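Local coordinates for germination protein YpeB (Bacillus megaterium QM B1551, PDB 5BOI) that takes part in the germination of bacillus spores, its crystallised C-terminal, PepSY-containing part being probably an inhibitory module, at residues 94-97 against 103-106; 119-122 against 128-131; 135-140 against 144-149. One frame throughout, in Å; residues are numbered along the deposited sequence. Where two conformers were deposited one is given.

Contact 1: 94-97 against 103-106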
# COMPACT_ATOMS: atom_id res chain seq x y z
N LYS A 94 -8.77 -0.09 8.54
CA LYS A 94 -8.80 -0.56 9.93
C LYS A 94 -7.77 -1.64 10.17
O LYS A 94 -7.10 -1.67 11.21
CB LYS A 94 -10.19 -1.11 10.28
CG LYS A 94 -10.24 -1.70 11.71
CD LYS A 94 -11.49 -2.52 11.96
CE LYS A 94 -11.54 -3.04 13.41
NZ LYS A 94 -11.05 -2.05 14.41
N PHE A 95 -7.65 -2.54 9.20
CA PHE A 95 -6.70 -3.64 9.29
C PHE A 95 -5.28 -3.11 9.50
O PHE A 95 -4.57 -3.56 10.41
CB PHE A 95 -6.75 -4.51 8.03
CG PHE A 95 -5.75 -5.63 8.03
CD1 PHE A 95 -6.05 -6.83 8.63
CD2 PHE A 95 -4.53 -5.48 7.42
CE1 PHE A 95 -5.14 -7.87 8.63
CE2 PHE A 95 -3.60 -6.52 7.41
CZ PHE A 95 -3.92 -7.72 8.03
N LEU A 96 -4.89 -2.13 8.67
CA LEU A 96 -3.54 -1.56 8.77
C LEU A 96 -3.29 -0.98 10.16
O LEU A 96 -2.27 -1.28 10.77
CB LEU A 96 -3.31 -0.49 7.70
CG LEU A 96 -3.21 -1.04 6.27
CD1 LEU A 96 -3.17 0.06 5.24
CD2 LEU A 96 -1.99 -1.93 6.17
N LYS A 97 -4.23 -0.18 10.64
CA LYS A 97 -4.10 0.44 11.95
C LYS A 97 -4.05 -0.62 13.06
O LYS A 97 -3.31 -0.47 14.02
CB LYS A 97 -5.23 1.43 12.19
CG LYS A 97 -5.38 2.44 11.06
CD LYS A 97 -5.71 3.83 11.55
CE LYS A 97 -5.11 4.88 10.63
NZ LYS A 97 -3.62 4.81 10.59
N SER A 103 0.18 5.79 10.04
CA SER A 103 0.59 6.94 9.23
C SER A 103 0.57 6.63 7.73
O SER A 103 1.39 7.14 6.97
CB SER A 103 1.98 7.44 9.63
OG SER A 103 2.98 6.56 9.16
N LEU A 104 -0.39 5.81 7.32
CA LEU A 104 -0.64 5.56 5.90
C LEU A 104 -1.92 6.27 5.47
O LEU A 104 -2.82 6.46 6.28
CB LEU A 104 -0.73 4.06 5.65
CG LEU A 104 0.58 3.30 5.84
CD1 LEU A 104 0.32 1.81 5.89
CD2 LEU A 104 1.53 3.60 4.69
N VAL A 105 -2.01 6.66 4.20
CA VAL A 105 -3.25 7.20 3.68
C VAL A 105 -3.55 6.53 2.33
O VAL A 105 -2.62 6.16 1.62
CB VAL A 105 -3.16 8.73 3.55
CG1 VAL A 105 -1.95 9.11 2.72
CG2 VAL A 105 -4.44 9.33 2.96
N MET A 106 -4.82 6.37 1.99
CA MET A 106 -5.15 5.63 0.75
C MET A 106 -4.82 6.47 -0.47
O MET A 106 -5.11 7.67 -0.51
CB MET A 106 -6.62 5.23 0.71
CG MET A 106 -6.95 4.33 -0.50
SD MET A 106 -8.64 3.79 -0.32
CE MET A 106 -9.38 5.39 0.01
O HOH W 1 -2.19 3.73 8.85
O HOH W 2 -3.17 7.63 8.99
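L96 and L104 meet through one methyl each, CD1 of L96 lying 4.0 Å from CD1 of L104, and this is one of the points where helix 85-98 rests on the sheet that begins with strand 104-112. The motif is the helix-on-antiparallel-sheet packing of a PepSY domain, seen here at the end of the helix where the chain turns back into the first strand. The evidence for a light touch is the area: the two segments bury 125 Å² in all, and L96 CA and L104 CA remain 8.2 Å apart. Both leucines have CG beside the backbone N and opposite the carbonyl carbon (chi1 -70° in L96, -68° in L104), and the side chains meet at about a right angle. Both also touch F120 of the next strand; L96 further reaches M137 and F149, and L104 reaches V135, so the pair belongs to a larger apolar layer between helix and sheet.

At the outer edge the link is polar and runs through water. K97 bends along its aliphatic chain and brings NZ within 4.0 Å of S103 N, a meeting of two nitrogens in which neither serves the other as acceptor. One water instead accepts hydrogen bonds from K97 NZ, at a doubtfully short 2.5 Å, and from L104 N at 3.1 Å. E102 offers the ammonium a further, long and weak ion pair. The strand end is positioned by backbone bonds from S103 to Q123 and from V105 to V121. A second water is held only weakly by the lysine, at 3.3 Å from K97 NZ, but donates a hydrogen bond to L104 O at 3.0 Å.

Contact 2: 119-122 against 128-131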
# COMPACT_ATOMS: atom_id res chain seq x y z
N THR A 119 -4.03 0.79 -2.70
CA THR A 119 -2.66 1.20 -2.39
C THR A 119 -2.70 2.33 -1.37
O THR A 119 -3.48 3.26 -1.51
CB THR A 119 -1.89 1.67 -3.64
OG1 THR A 119 -1.90 0.63 -4.64
CG2 THR A 119 -0.45 2.03 -3.27
N PHE A 120 -1.87 2.21 -0.33
CA PHE A 120 -1.76 3.22 0.71
C PHE A 120 -0.35 3.76 0.66
O PHE A 120 0.56 3.01 0.26
CB PHE A 120 -2.03 2.62 2.10
CG PHE A 120 -3.45 2.19 2.31
CD1 PHE A 120 -3.92 1.00 1.78
CD2 PHE A 120 -4.32 2.99 3.03
CE1 PHE A 120 -5.24 0.59 1.97
CE2 PHE A 120 -5.64 2.58 3.23
CZ PHE A 120 -6.10 1.39 2.69
N VAL A 121 -0.12 5.02 1.04
CA VAL A 121 1.23 5.56 1.06
C VAL A 121 1.55 6.25 2.38
O VAL A 121 0.66 6.71 3.10
CB VAL A 121 1.47 6.58 -0.07
CG1 VAL A 121 1.31 5.91 -1.44
CG2 VAL A 121 0.51 7.78 0.05
N GLU A 122 2.84 6.32 2.69
CA GLU A 122 3.29 6.91 3.93
C GLU A 122 3.02 8.41 3.95
O GLU A 122 3.17 9.11 2.93
CB GLU A 122 4.78 6.65 4.14
CG GLU A 122 5.29 7.18 5.48
CD GLU A 122 6.79 7.15 5.59
OE1 GLU A 122 7.46 7.11 4.53
OE2 GLU A 122 7.30 7.17 6.73
N VAL A 128 3.17 15.32 4.44
CA VAL A 128 3.65 15.09 3.06
C VAL A 128 3.45 13.61 2.67
O VAL A 128 3.83 12.71 3.42
CB VAL A 128 5.13 15.48 2.90
CG1 VAL A 128 5.57 15.28 1.44
CG2 VAL A 128 5.37 16.94 3.33
N ARG A 129 2.85 13.36 1.51
CA ARG A 129 2.58 11.98 1.06
C ARG A 129 3.77 11.42 0.29
O ARG A 129 4.18 11.99 -0.73
CB ARG A 129 1.33 11.93 0.20
CG ARG A 129 0.09 12.10 1.07
CD ARG A 129 -1.20 12.40 0.34
NE ARG A 129 -2.19 12.85 1.32
CZ ARG A 129 -3.48 13.00 1.08
NH1 ARG A 129 -3.97 12.74 -0.13
NH2 ARG A 129 -4.29 13.41 2.05
N ILE A 130 4.34 10.32 0.77
CA ILE A 130 5.53 9.75 0.17
C ILE A 130 5.10 8.56 -0.68
O ILE A 130 5.01 7.42 -0.20
CB ILE A 130 6.56 9.28 1.22
CG1 ILE A 130 6.81 10.34 2.29
CG2 ILE A 130 7.83 8.81 0.56
CD1 ILE A 130 7.40 11.62 1.77
N TYR A 131 4.78 8.83 -1.94
CA TYR A 131 4.24 7.78 -2.80
C TYR A 131 5.14 6.55 -3.02
O TYR A 131 4.61 5.44 -3.14
CB TYR A 131 3.81 8.40 -4.14
CG TYR A 131 2.44 9.05 -4.02
CD1 TYR A 131 2.31 10.34 -3.51
CD2 TYR A 131 1.30 8.38 -4.40
CE1 TYR A 131 1.07 10.93 -3.38
CE2 TYR A 131 0.06 8.95 -4.28
CZ TYR A 131 -0.06 10.20 -3.77
OH TYR A 131 -1.32 10.73 -3.65
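V121 sets its side chain against the backbone of I130 and Y131, with CB 3.6 Å from I130 O. Its two methyls divide the work. CG1 packs on the start of the tyrosine, 3.7 Å from Y131 CA, and comes obliquely to the ring, 3.9 Å from Y131 CD2; CG2 turns instead to the root of the arginine, 4.2 Å from R129 CB. On the other flank of V121 lies strand 104-112. The tyrosine ring that borders CG1 stacks edge-to-face with F216, and beyond its root R129 leads its side chain away from the contact, and that side chain comes within about 4 Å of a bound sulfate.

The two segments are the arms of a beta hairpin, strand 115-123 returning as the short strand 129-130. The short strand also pairs in parallel with strand 182-192, and this pairing brings the sheet of 115-123 up to strands from the C-terminal part of the chain. The chain turns a corner at Y131.

E122 supplies the hydrogen bond between the arms. Its O accepts from I130 N at 2.7 Å, with an N-H...O angle of 178° and the donor nearly along the C=O axis (161°), so the bond is short and straight. The same oxygen receives a CA-H...O contact from R129 CA at 3.5 Å. The glutamate's CG stands opposite the backbone N (chi1 -177°) and the chain extends beyond it; the acid therefore runs alongside I130 in the same direction, with E122 OE1 4.0 Å from I130 CG1. At that end OE1 also faces OD2 of D133, a closeness of like charges that could raise the acid's proton affinity, while OE2 has a weak hydrogen bond with H158 NE2.

Contact 3: 135-140 against 144-149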
# COMPACT_ATOMS: atom_id res chain seq x y z
N VAL A 135 2.08 0.57 0.55
CA VAL A 135 1.57 -0.72 1.01
C VAL A 135 0.39 -1.08 0.11
O VAL A 135 -0.49 -0.24 -0.11
CB VAL A 135 1.15 -0.67 2.45
CG1 VAL A 135 0.55 -2.02 2.87
CG2 VAL A 135 2.34 -0.31 3.35
N LYS A 136 0.37 -2.31 -0.39
CA LYS A 136 -0.67 -2.73 -1.32
C LYS A 136 -1.54 -3.77 -0.62
O LYS A 136 -1.02 -4.62 0.10
CB LYS A 136 -0.07 -3.33 -2.59
CG LYS A 136 0.49 -2.30 -3.57
CD LYS A 136 1.52 -2.92 -4.50
CE LYS A 136 2.24 -1.84 -5.30
NZ LYS A 136 1.45 -0.57 -5.34
N MET A 137 -2.85 -3.69 -0.82
CA MET A 137 -3.78 -4.61 -0.17
C MET A 137 -4.83 -5.08 -1.14
O MET A 137 -5.26 -4.32 -2.00
CB MET A 137 -4.47 -3.95 1.00
CG MET A 137 -3.57 -3.33 2.01
SD MET A 137 -4.55 -3.09 3.48
CE MET A 137 -4.97 -4.78 3.90
N LYS A 138 -5.25 -6.33 -0.97
CA LYS A 138 -6.34 -6.90 -1.74
C LYS A 138 -7.31 -7.51 -0.73
O LYS A 138 -6.90 -8.25 0.18
CB LYS A 138 -5.86 -7.95 -2.74
CG LYS A 138 -4.93 -7.38 -3.82
CD LYS A 138 -4.33 -8.47 -4.68
CE LYS A 138 -3.30 -7.88 -5.64
NZ LYS A 138 -2.59 -8.91 -6.44
N MET A 139 -8.59 -7.15 -0.86
CA MET A 139 -9.62 -7.58 0.08
C MET A 139 -10.68 -8.41 -0.64
O MET A 139 -11.02 -8.12 -1.78
CB MET A 139 -10.30 -6.37 0.73
CG MET A 139 -9.37 -5.29 1.25
SD MET A 139 -8.37 -5.84 2.62
CE MET A 139 -9.59 -5.96 3.91
N SER A 140 -11.21 -9.42 0.03
CA SER A 140 -12.36 -10.15 -0.49
C SER A 140 -13.60 -9.29 -0.37
O SER A 140 -13.91 -8.83 0.72
CB SER A 140 -12.58 -11.45 0.27
OG SER A 140 -13.87 -11.97 -0.04
N GLY A 144 -14.90 -9.25 3.34
CA GLY A 144 -14.07 -8.17 3.84
C GLY A 144 -12.72 -8.64 4.36
O GLY A 144 -11.95 -7.85 4.91
N SER A 145 -12.41 -9.91 4.16
CA SER A 145 -11.13 -10.46 4.61
C SER A 145 -9.99 -10.02 3.71
O SER A 145 -10.18 -9.77 2.51
CB SER A 145 -11.17 -11.99 4.67
OG SER A 145 -11.54 -12.57 3.42
N VAL A 146 -8.79 -9.96 4.29
CA VAL A 146 -7.56 -9.70 3.56
C VAL A 146 -7.18 -10.94 2.75
O VAL A 146 -7.18 -12.05 3.28
CB VAL A 146 -6.41 -9.31 4.51
CG1 VAL A 146 -5.12 -9.07 3.74
CG2 VAL A 146 -6.78 -8.06 5.30
N ILE A 147 -6.90 -10.77 1.47
CA ILE A 147 -6.42 -11.88 0.66
C ILE A 147 -5.08 -11.61 -0.03
O ILE A 147 -4.49 -12.51 -0.62
CB ILE A 147 -7.46 -12.27 -0.40
CG1 ILE A 147 -7.74 -11.11 -1.34
CG2 ILE A 147 -8.74 -12.73 0.28
CD1 ILE A 147 -8.97 -11.37 -2.23
N GLY A 148 -4.62 -10.37 0.04
CA GLY A 148 -3.31 -10.05 -0.49
C GLY A 148 -2.77 -8.86 0.28
O GLY A 148 -3.55 -8.02 0.75
N PHE A 149 -1.45 -8.81 0.43
CA PHE A 149 -0.76 -7.74 1.18
C PHE A 149 0.69 -7.63 0.73
O PHE A 149 1.36 -8.64 0.52
CB PHE A 149 -0.84 -8.02 2.69
CG PHE A 149 -0.06 -7.06 3.56
CD1 PHE A 149 -0.61 -5.85 3.96
CD2 PHE A 149 1.22 -7.38 4.00
CE1 PHE A 149 0.10 -4.97 4.76
CE2 PHE A 149 1.94 -6.50 4.81
CZ PHE A 149 1.37 -5.30 5.19
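V135 and F149 cross obliquely, the valine's CG1 coming within 3.5 Å of F149 CE1. On the face carrying F149, M137 and V146, the methionine's bent end brings M137 CE to 4.0 Å from V146 CG2, underneath helix 85-98. F22 and F101 each meet F149 edge-to-face.

I147 lies across the partner strand. With CG1 wedged between its own backbone N and carbonyl carbon (chi1 60°), it puts CG1 3.3 Å from K138 O and CD1 3.7 Å from S140 N, while R76 and M115 border it from outside. Cutting I147 back to alanine would remove CG1, CG2 and CD1, and is likely to leave the backbone from K138 to S140 uncovered and a gap beside R76 and M115. G148 has no side chain, and a CB there would crowd K138 CD.

The motif is a classic beta bulge in the hairpin of strands 134-140 and 146-150, two residues, I147 and G148, standing opposite the single K138. Toward the turn, S140 N bonds to S145 O at 2.7 Å, and S140 OG to E142 N. At the bulge, K138 O accepts from I147 N at 2.8 Å (170°) and from G148 N at 3.1 Å (146°), both donors on the same face of its plane. Two N-H groups thus share one carbonyl, the straighter bond being the shorter, so the extra residue costs the strand pair no donor.

Overall arrangement
The contacts follow one another along the chain and share one antiparallel run of strands, 104-112, 115-123, 134-140 and 146-150. Contacts 1 and 2, with centres about 10 Å apart, are joined by a probable hydrogen bond from V121 N to V105 O of 2.8 Å. Between contacts 2 and 3, about 17 Å apart at their centres, F120 N probably bonds to V135 O at 2.8 Å. Contact 1 reaches contact 3, about 12 Å away between centres, through the helix: F95 CD2 lies 3.6 Å from M137 CE. The sulfate beside R129, probably from the crystallisation liquor, belongs to contact 2's surroundings.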